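Local coordinates for protein carboxypeptidase 1 (Deinococcus radiodurans str. R1, PDB 5GIV) that probably removes amino acids one at a time from the C-terminus of peptides with broad specificity, as a zinc-dependent metallocarboxypeptidase of the M32 family, at residues D154-Y159 against E370-K375; S299-N304 against Q431-A436; R468-T471 against E477-T480. One frame throughout, in Å; residues are numbered along the deposited sequence.

Contact 1: D154-Y159 against E370-K375; sequences DPLDYY and EMLAGK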
loop_
_atom_site.group_PDB
_atom_site.type_symbol
_atom_site.label_atom_id
_atom_site.label_comp_id
_atom_site.label_asym_id
_atom_site.label_seq_id
_atom_site.Cartn_x
_atom_site.Cartn_y
_atom_site.Cartn_z
ATOM N N ASP A 154 -19.640 -15.425 33.010
ATOM C CA ASP A 154 -19.535 -16.359 31.895
ATOM C C ASP A 154 -18.512 -15.856 30.884
ATOM O O ASP A 154 -18.665 -14.738 30.375
ATOM C CB ASP A 154 -20.893 -16.535 31.236
ATOM C CG ASP A 154 -20.899 -17.606 30.172
ATOM O OD1 ASP A 154 -19.830 -17.897 29.596
ATOM O OD2 ASP A 154 -21.982 -18.174 29.920
ATOM N N PRO A 155 -17.456 -16.611 30.583
ATOM C CA PRO A 155 -16.468 -16.112 29.609
ATOM C C PRO A 155 -17.071 -15.795 28.250
ATOM O O PRO A 155 -16.597 -14.882 27.563
ATOM C CB PRO A 155 -15.453 -17.265 29.508
ATOM C CG PRO A 155 -15.714 -18.134 30.682
ATOM C CD PRO A 155 -17.167 -17.989 31.009
ATOM N N LEU A 156 -18.121 -16.512 27.847
ATOM C CA LEU A 156 -18.772 -16.205 26.581
ATOM C C LEU A 156 -19.371 -14.805 26.609
ATOM O O LEU A 156 -19.381 -14.104 25.590
ATOM C CB LEU A 156 -19.836 -17.258 26.270
ATOM C CG LEU A 156 -20.587 -17.122 24.943
ATOM C CD1 LEU A 156 -19.608 -17.007 23.795
ATOM C CD2 LEU A 156 -21.526 -18.307 24.714
ATOM N N ASP A 157 -19.883 -14.379 27.771
ATOM C CA ASP A 157 -20.406 -13.022 27.894
ATOM C C ASP A 157 -19.307 -11.980 27.712
ATOM O O ASP A 157 -19.577 -10.869 27.246
ATOM C CB ASP A 157 -21.087 -12.837 29.246
ATOM C CG ASP A 157 -22.459 -13.461 29.290
ATOM O OD1 ASP A 157 -23.089 -13.579 28.221
ATOM O OD2 ASP A 157 -22.903 -13.848 30.391
ATOM N N TYR A 158 -18.072 -12.302 28.091
ATOM C CA TYR A 158 -16.983 -11.374 27.812
ATOM C C TYR A 158 -16.828 -11.161 26.311
ATOM O O TYR A 158 -16.694 -10.019 25.851
ATOM C CB TYR A 158 -15.671 -11.874 28.411
ATOM C CG TYR A 158 -14.460 -11.132 27.875
ATOM C CD1 TYR A 158 -14.180 -9.841 28.291
ATOM C CD2 TYR A 158 -13.608 -11.718 26.945
ATOM C CE1 TYR A 158 -13.088 -9.151 27.811
ATOM C CE2 TYR A 158 -12.503 -11.033 26.461
ATOM C CZ TYR A 158 -12.255 -9.748 26.897
ATOM O OH TYR A 158 -11.163 -9.051 26.426
ATOM N N TYR A 159 -16.869 -12.250 25.529
ATOM C CA TYR A 159 -16.688 -12.127 24.084
ATOM C C TYR A 159 -17.921 -11.529 23.407
ATOM O O TYR A 159 -17.793 -10.716 22.485
ATOM C CB TYR A 159 -16.322 -13.489 23.479
ATOM C CG TYR A 159 -14.915 -13.876 23.838
ATOM C CD1 TYR A 159 -13.832 -13.192 23.301
ATOM C CD2 TYR A 159 -14.663 -14.896 24.748
ATOM C CE1 TYR A 159 -12.550 -13.512 23.647
ATOM C CE2 TYR A 159 -13.375 -15.226 25.099
ATOM C CZ TYR A 159 -12.323 -14.529 24.549
ATOM O OH TYR A 159 -11.029 -14.852 24.894
ATOM N N GLU A 370 -20.725 -24.630 23.809
ATOM C CA GLU A 370 -20.343 -25.942 24.328
ATOM C C GLU A 370 -18.851 -26.022 24.615
ATOM O O GLU A 370 -18.440 -26.590 25.634
ATOM C CB GLU A 370 -20.747 -27.049 23.354
ATOM C CG GLU A 370 -22.251 -27.235 23.189
ATOM C CD GLU A 370 -22.959 -27.447 24.525
ATOM O OE1 GLU A 370 -23.904 -26.680 24.835
ATOM O OE2 GLU A 370 -22.569 -28.380 25.272
ATOM N N MET A 371 -18.021 -25.440 23.746
ATOM C CA MET A 371 -16.581 -25.518 23.975
ATOM C C MET A 371 -16.172 -24.660 25.163
ATOM O O MET A 371 -15.346 -25.075 25.981
ATOM C CB MET A 371 -15.805 -25.104 22.725
ATOM C CG MET A 371 -15.785 -26.152 21.618
ATOM S SD MET A 371 -14.734 -25.679 20.219
ATOM C CE MET A 371 -15.803 -24.561 19.321
ATOM N N LEU A 372 -16.729 -23.457 25.278
ATOM C CA LEU A 372 -16.345 -22.612 26.400
ATOM C C LEU A 372 -16.785 -23.217 27.729
ATOM O O LEU A 372 -16.072 -23.090 28.729
ATOM C CB LEU A 372 -16.917 -21.200 26.219
ATOM C CG LEU A 372 -16.209 -20.307 25.192
ATOM C CD1 LEU A 372 -16.899 -18.970 25.077
ATOM C CD2 LEU A 372 -14.764 -20.101 25.585
ATOM N N ALA A 373 -17.923 -23.909 27.754
ATOM C CA ALA A 373 -18.396 -24.532 28.980
ATOM C C ALA A 373 -17.685 -25.841 29.303
ATOM O O ALA A 373 -17.992 -26.454 30.331
ATOM C CB ALA A 373 -19.904 -24.779 28.885
ATOM N N GLY A 374 -16.735 -26.275 28.478
ATOM C CA GLY A 374 -16.064 -27.534 28.706
ATOM C C GLY A 374 -16.879 -28.762 28.368
ATOM O O GLY A 374 -16.447 -29.873 28.695
ATOM N N LYS A 375 -18.039 -28.606 27.724
ATOM C CA LYS A 375 -18.887 -29.742 27.381
ATOM C C LYS A 375 -18.573 -30.355 26.021
ATOM O O LYS A 375 -19.007 -31.481 25.753
ATOM C CB LYS A 375 -20.365 -29.335 27.412
ATOM C CG LYS A 375 -20.824 -28.707 28.728
ATOM C CD LYS A 375 -22.342 -28.491 28.747
ATOM C CE LYS A 375 -23.076 -29.626 29.476
ATOM N NZ LYS A 375 -22.758 -31.001 28.951
#

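Contact 2: S299-N304 against Q431-A436; sequences SRLWEN and QFYAAA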
loop_
_atom_site.group_PDB
_atom_site.type_symbol
_atom_site.label_atom_id
_atom_site.label_comp_id
_atom_site.label_asym_id
_atom_site.label_seq_id
_atom_site.Cartn_x
_atom_site.Cartn_y
_atom_site.Cartn_z
ATOM N N SER A 299 -23.530 -2.724 6.202
ATOM C CA SER A 299 -23.223 -3.531 5.027
ATOM C C SER A 299 -24.471 -4.255 4.535
ATOM O O SER A 299 -24.745 -4.290 3.333
ATOM C CB SER A 299 -22.090 -4.505 5.339
ATOM O OG SER A 299 -22.364 -5.223 6.517
ATOM N N ARG A 300 -25.253 -4.815 5.454
ATOM C CA ARG A 300 -26.447 -5.551 5.065
ATOM C C ARG A 300 -27.549 -4.624 4.568
ATOM O O ARG A 300 -28.355 -5.016 3.717
ATOM C CB ARG A 300 -26.937 -6.390 6.240
ATOM C CG ARG A 300 -26.003 -7.548 6.569
ATOM C CD ARG A 300 -25.817 -8.460 5.359
ATOM N NE ARG A 300 -25.279 -9.757 5.748
ATOM C CZ ARG A 300 -25.101 -10.781 4.916
ATOM N NH1 ARG A 300 -25.425 -10.668 3.630
ATOM N NH2 ARG A 300 -24.622 -11.932 5.377
ATOM N N LEU A 301 -27.619 -3.404 5.094
ATOM C CA LEU A 301 -28.627 -2.477 4.607
ATOM C C LEU A 301 -28.387 -2.152 3.135
ATOM O O LEU A 301 -29.275 -2.331 2.290
ATOM C CB LEU A 301 -28.624 -1.214 5.469
ATOM C CG LEU A 301 -29.676 -0.129 5.200
ATOM C CD1 LEU A 301 -29.939 0.737 6.447
ATOM C CD2 LEU A 301 -29.243 0.748 4.011
ATOM N N TRP A 302 -27.161 -1.740 2.798
ATOM C CA TRP A 302 -26.872 -1.373 1.418
ATOM C C TRP A 302 -26.786 -2.590 0.509
ATOM O O TRP A 302 -27.110 -2.492 -0.677
ATOM C CB TRP A 302 -25.586 -0.558 1.351
ATOM C CG TRP A 302 -25.732 0.816 1.953
ATOM C CD1 TRP A 302 -25.315 1.223 3.190
ATOM C CD2 TRP A 302 -26.381 1.950 1.355
ATOM N NE1 TRP A 302 -25.639 2.545 3.387
ATOM C CE2 TRP A 302 -26.293 3.016 2.278
ATOM C CE3 TRP A 302 -27.009 2.171 0.126
ATOM C CZ2 TRP A 302 -26.813 4.285 2.011
ATOM C CZ3 TRP A 302 -27.527 3.447 -0.139
ATOM C CH2 TRP A 302 -27.427 4.480 0.804
ATOM N N GLU A 303 -26.389 -3.746 1.036
ATOM C CA GLU A 303 -26.308 -4.932 0.191
ATOM C C GLU A 303 -27.690 -5.538 -0.042
ATOM O O GLU A 303 -28.104 -5.721 -1.190
ATOM C CB GLU A 303 -25.372 -5.980 0.812
ATOM C CG GLU A 303 -25.348 -7.320 0.072
ATOM C CD GLU A 303 -24.888 -8.510 0.929
ATOM O OE1 GLU A 303 -24.854 -9.642 0.405
ATOM O OE2 GLU A 303 -24.556 -8.327 2.122
ATOM N N ASN A 304 -28.422 -5.833 1.038
ATOM C CA ASN A 304 -29.694 -6.565 0.943
ATOM C C ASN A 304 -30.878 -5.623 0.752
ATOM O O ASN A 304 -31.543 -5.643 -0.288
ATOM C CB ASN A 304 -29.910 -7.423 2.194
ATOM C CG ASN A 304 -28.979 -8.622 2.265
ATOM O OD1 ASN A 304 -28.441 -9.077 1.251
ATOM N ND2 ASN A 304 -28.807 -9.158 3.469
ATOM N N GLN A 431 -34.196 -2.787 10.921
ATOM C CA GLN A 431 -34.653 -1.837 11.930
ATOM C C GLN A 431 -34.195 -0.427 11.585
ATOM O O GLN A 431 -34.983 0.522 11.634
ATOM C CB GLN A 431 -34.151 -2.267 13.312
ATOM C CG GLN A 431 -34.606 -1.403 14.489
ATOM C CD GLN A 431 -34.343 -2.074 15.847
ATOM O OE1 GLN A 431 -34.107 -3.279 15.915
ATOM N NE2 GLN A 431 -34.376 -1.286 16.928
ATOM N N PHE A 432 -32.917 -0.268 11.222
ATOM C CA PHE A 432 -32.445 1.041 10.787
ATOM C C PHE A 432 -33.151 1.480 9.515
ATOM O O PHE A 432 -33.545 2.642 9.380
ATOM C CB PHE A 432 -30.934 1.025 10.558
ATOM C CG PHE A 432 -30.135 1.127 11.813
ATOM C CD1 PHE A 432 -30.305 2.211 12.665
ATOM C CD2 PHE A 432 -29.211 0.153 12.143
ATOM C CE1 PHE A 432 -29.575 2.312 13.826
ATOM C CE2 PHE A 432 -28.471 0.251 13.308
ATOM C CZ PHE A 432 -28.653 1.327 14.151
ATOM N N TYR A 433 -33.338 0.558 8.579
ATOM C CA TYR A 433 -33.909 0.938 7.298
ATOM C C TYR A 433 -35.335 1.445 7.458
ATOM O O TYR A 433 -35.698 2.474 6.878
ATOM C CB TYR A 433 -33.860 -0.247 6.349
ATOM C CG TYR A 433 -34.369 0.056 4.976
ATOM C CD1 TYR A 433 -33.531 0.608 4.020
ATOM C CD2 TYR A 433 -35.694 -0.210 4.628
ATOM C CE1 TYR A 433 -33.992 0.880 2.744
ATOM C CE2 TYR A 433 -36.165 0.064 3.356
ATOM C CZ TYR A 433 -35.307 0.607 2.418
ATOM O OH TYR A 433 -35.762 0.878 1.151
ATOM N N ALA A 434 -36.151 0.742 8.257
ATOM C CA ALA A 434 -37.542 1.138 8.454
ATOM C C ALA A 434 -37.636 2.510 9.106
ATOM O O ALA A 434 -38.533 3.301 8.785
ATOM C CB ALA A 434 -38.280 0.097 9.293
ATOM N N ALA A 435 -36.739 2.800 10.050
ATOM C CA ALA A 435 -36.706 4.137 10.626
ATOM C C ALA A 435 -36.400 5.176 9.556
ATOM O O ALA A 435 -36.955 6.280 9.581
ATOM C CB ALA A 435 -35.685 4.204 11.760
ATOM N N ALA A 436 -35.522 4.841 8.603
ATOM C CA ALA A 436 -35.201 5.772 7.524
ATOM C C ALA A 436 -36.397 6.009 6.603
ATOM O O ALA A 436 -36.610 7.137 6.137
ATOM C CB ALA A 436 -34.006 5.266 6.720
#

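Contact 3: R468-T471 against E477-T480; sequences RRWT and ERAT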
loop_
_atom_site.group_PDB
_atom_site.type_symbol
_atom_site.label_atom_id
_atom_site.label_comp_id
_atom_site.label_asym_id
_atom_site.label_seq_id
_atom_site.Cartn_x
_atom_site.Cartn_y
_atom_site.Cartn_z
ATOM N N ARG A 468 -18.522 6.501 17.999
ATOM C CA ARG A 468 -18.645 5.847 19.297
ATOM C C ARG A 468 -19.256 6.768 20.362
ATOM O O ARG A 468 -19.280 6.404 21.544
ATOM C CB ARG A 468 -17.262 5.336 19.734
ATOM C CG ARG A 468 -16.663 4.310 18.750
ATOM C CD ARG A 468 -15.260 3.815 19.130
ATOM N NE ARG A 468 -15.221 2.867 20.240
ATOM C CZ ARG A 468 -14.173 2.691 21.045
ATOM N NH1 ARG A 468 -13.067 3.419 20.889
ATOM N NH2 ARG A 468 -14.230 1.786 22.013
ATOM N N ARG A 469 -19.782 7.935 19.960
ATOM C CA ARG A 469 -20.332 8.905 20.913
ATOM C C ARG A 469 -21.415 8.290 21.798
ATOM O O ARG A 469 -21.487 8.585 22.997
ATOM C CB ARG A 469 -20.881 10.122 20.158
ATOM C CG ARG A 469 -21.896 10.970 20.923
ATOM C CD ARG A 469 -21.203 11.833 21.935
ATOM N NE ARG A 469 -22.099 12.682 22.726
ATOM C CZ ARG A 469 -22.693 12.308 23.856
ATOM N NH1 ARG A 469 -22.536 11.079 24.321
ATOM N NH2 ARG A 469 -23.454 13.164 24.517
ATOM N N TRP A 470 -22.274 7.448 21.232
ATOM C CA TRP A 470 -23.296 6.745 21.993
ATOM C C TRP A 470 -22.955 5.265 22.094
ATOM O O TRP A 470 -22.305 4.709 21.208
ATOM C CB TRP A 470 -24.678 6.914 21.352
ATOM C CG TRP A 470 -25.065 8.357 21.132
ATOM C CD1 TRP A 470 -25.142 9.019 19.941
ATOM C CD2 TRP A 470 -25.445 9.301 22.142
ATOM N NE1 TRP A 470 -25.541 10.318 20.147
ATOM C CE2 TRP A 470 -25.735 10.516 21.488
ATOM C CE3 TRP A 470 -25.568 9.234 23.536
ATOM C CZ2 TRP A 470 -26.137 11.662 22.182
ATOM C CZ3 TRP A 470 -25.962 10.371 24.227
ATOM C CH2 TRP A 470 -26.245 11.567 23.546
ATOM N N THR A 471 -23.389 4.626 23.182
ATOM C CA THR A 471 -23.286 3.179 23.262
ATOM C C THR A 471 -24.190 2.548 22.209
ATOM O O THR A 471 -25.140 3.174 21.733
ATOM C CB THR A 471 -23.686 2.654 24.644
ATOM O OG1 THR A 471 -25.101 2.813 24.849
ATOM C CG2 THR A 471 -22.947 3.400 25.729
ATOM N N GLU A 477 -31.485 3.033 20.117
ATOM C CA GLU A 477 -32.683 3.570 20.750
ATOM C C GLU A 477 -33.009 4.961 20.217
ATOM O O GLU A 477 -34.159 5.249 19.874
ATOM C CB GLU A 477 -32.487 3.596 22.268
ATOM C CG GLU A 477 -33.693 3.184 23.084
ATOM C CD GLU A 477 -34.790 4.225 23.054
ATOM O OE1 GLU A 477 -35.926 3.881 22.665
ATOM O OE2 GLU A 477 -34.513 5.396 23.404
ATOM N N ARG A 478 -32.003 5.838 20.139
ATOM C CA ARG A 478 -32.247 7.195 19.660
ATOM C C ARG A 478 -32.603 7.202 18.183
ATOM O O ARG A 478 -33.458 7.981 17.748
ATOM C CB ARG A 478 -31.027 8.081 19.905
ATOM C CG ARG A 478 -30.540 8.105 21.335
ATOM C CD ARG A 478 -29.196 8.781 21.416
ATOM N NE ARG A 478 -29.291 10.189 21.056
ATOM C CZ ARG A 478 -29.620 11.145 21.922
ATOM N NH1 ARG A 478 -29.882 10.826 23.188
ATOM N NH2 ARG A 478 -29.693 12.416 21.529
ATOM N N ALA A 479 -31.964 6.341 17.395
ATOM C CA ALA A 479 -32.135 6.421 15.950
ATOM C C ALA A 479 -33.460 5.825 15.496
ATOM O O ALA A 479 -34.078 6.340 14.561
ATOM C CB ALA A 479 -30.970 5.726 15.249
ATOM N N THR A 480 -33.918 4.750 16.143
ATOM C CA THR A 480 -35.090 4.010 15.688
ATOM C C THR A 480 -36.255 4.015 16.672
ATOM O O THR A 480 -37.327 3.495 16.334
ATOM C CB THR A 480 -34.721 2.549 15.365
ATOM O OG1 THR A 480 -34.542 1.813 16.577
ATOM C CG2 THR A 480 -33.444 2.478 14.552
#

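Contact 1: D154-Y159 against E370-K375
Leu372 meets Leu156 through a single methyl: its CD1 lies 3.6 Å from CD1 of Leu156 and just as near that residue's CB, lodged in the angle between the stem and one branch of the partner. The two side chains cross at about a right angle. Leu372 CD1 also skirts the backbone just before Leu156, 4.5 Å from Pro155 C. With CG anti to the backbone N (chi1 -178°), Leu156 carries its branches away from its own chain, and CD1 flanks the incoming methyl. Leu143 packs on Leu372 from helix 128-147, and Phe365 and Arg369 of helix 357-372 also touch Leu156. Behind the leucine pair, each segment includes a capped helix end. Asp154 is the N-cap of helix 155-163, and its OD1 accepts from Leu156 N at 2.8 Å, the donor standing 41° out of the carboxylate plane. On the other segment, Gly374 takes up a positive phi of 75°, with Gly374 N bonded to Met371 O at 3.1 Å and Lys375 N to Glu370 O at 2.9 Å. The first turn of a capped helix thus packs against the last turn of another, which closes in a Schellman motif.

Contact 2: S299-N304 against Q431-A436
Leu301 carries its side of this helix-helix contact alone, reaching Tyr433 and Phe432 on helix 420-439. Its CG is anti to the backbone N (chi1 -176°), extending the branched end toward the facing helix, where CD1 comes within 4.0 Å of both Tyr433 N and Tyr433 CB. The methyl therefore rests against the root of the tyrosine and the backbone beside it. Further along, Leu301 CG lies at the edge of the Tyr433 ring, near its plane and 4.1 Å from CD1 of that ring, so the leucine borders the aromatic group without covering a face. Phe432 contributes less: its CB is 4.2 Å from Leu301 CD1, while the end of the side chain leads away from segment 299-304, and Phe432 also touches Ser297 and Gln298. The other leucine methyl, CD2, turns back over one face of the Trp302 indole, 3.9 Å above its plane and offset toward the rim. All of this is van der Waals packing, with the CA atoms of Leu301 and Tyr433 6.8 Å apart. The side chain of Leu301 is about 11 Å from the bound zinc ion, on the helix that also supplies the metal ligand Glu296. Helix 257-275, which bears the ligands His266 and His270, touches helix 292-306 through Ser299, Trp302 and Glu303, while helix 453-464 places Leu459 on Leu301 and Trp458 on Ala435 and Ala436.

Contact 3: R468-T471 against E477-T480
Stacking dominates where Arg478 lays its guanidinium flat on the indole of Trp470, the two planes only 12° apart and their centres separated by 4.0 Å. The closest approach is 3.5 Å, from Arg478 CZ to Trp470 CZ2, and that ring carbon sits over the centre of the guanidinium face. Charge adds a cation-pi component: Arg478 CZ lies over the six-membered ring of Trp470, 28° off its normal. A CH-pi contact extends the overlap to the other half of the indole, with Arg478 CD 3.9 Å from the centroid of the Trp470 five-membered ring and almost directly above it. The chain is bent at chi3 (65°), and methylene and guanidinium lie along the same face. Structurally, the pair joins the loop after helix 453-464 to a later turn of helix 472-480, whose N-cap is Thr471, the residue right after the tryptophan. On the opposite face of the indole Arg469 NH1 stands 3.5 Å above the plane, offset toward the rim, so an arginine lies on each side of the ring, though only Arg478 is stacked on it. Replacing Trp470 by an alanine would probably leave the Arg478 guanidinium without its flat support and set it free to turn. Edge-to-face packing with the His466 ring gives Trp470 a further aromatic neighbour. Arg478 is exposed and also touches a crystal neighbour, which may influence its pose.

Contacts 1 and 2 are buried, whereas contact 3 lies at the surface, and their chemistry follows: apolar packing joins the helices in the first two, while a charged group lies on an aromatic face in the third. Contact 1 is remote from the zinc site and brings two helix ends together; contact 2 pairs turns within two helices, nearer that site. Contacts 2 and 3 share no segment but adjoin, with centres 16 Å apart. Gln431 NE2 probably hydrogen-bonds to Thr480 OG1 at 3.1 Å, and the Phe432 ring packs on Ala479 and Thr480, coupling helix 420-439 to helix 472-480. Contact 1 touches neither of the others.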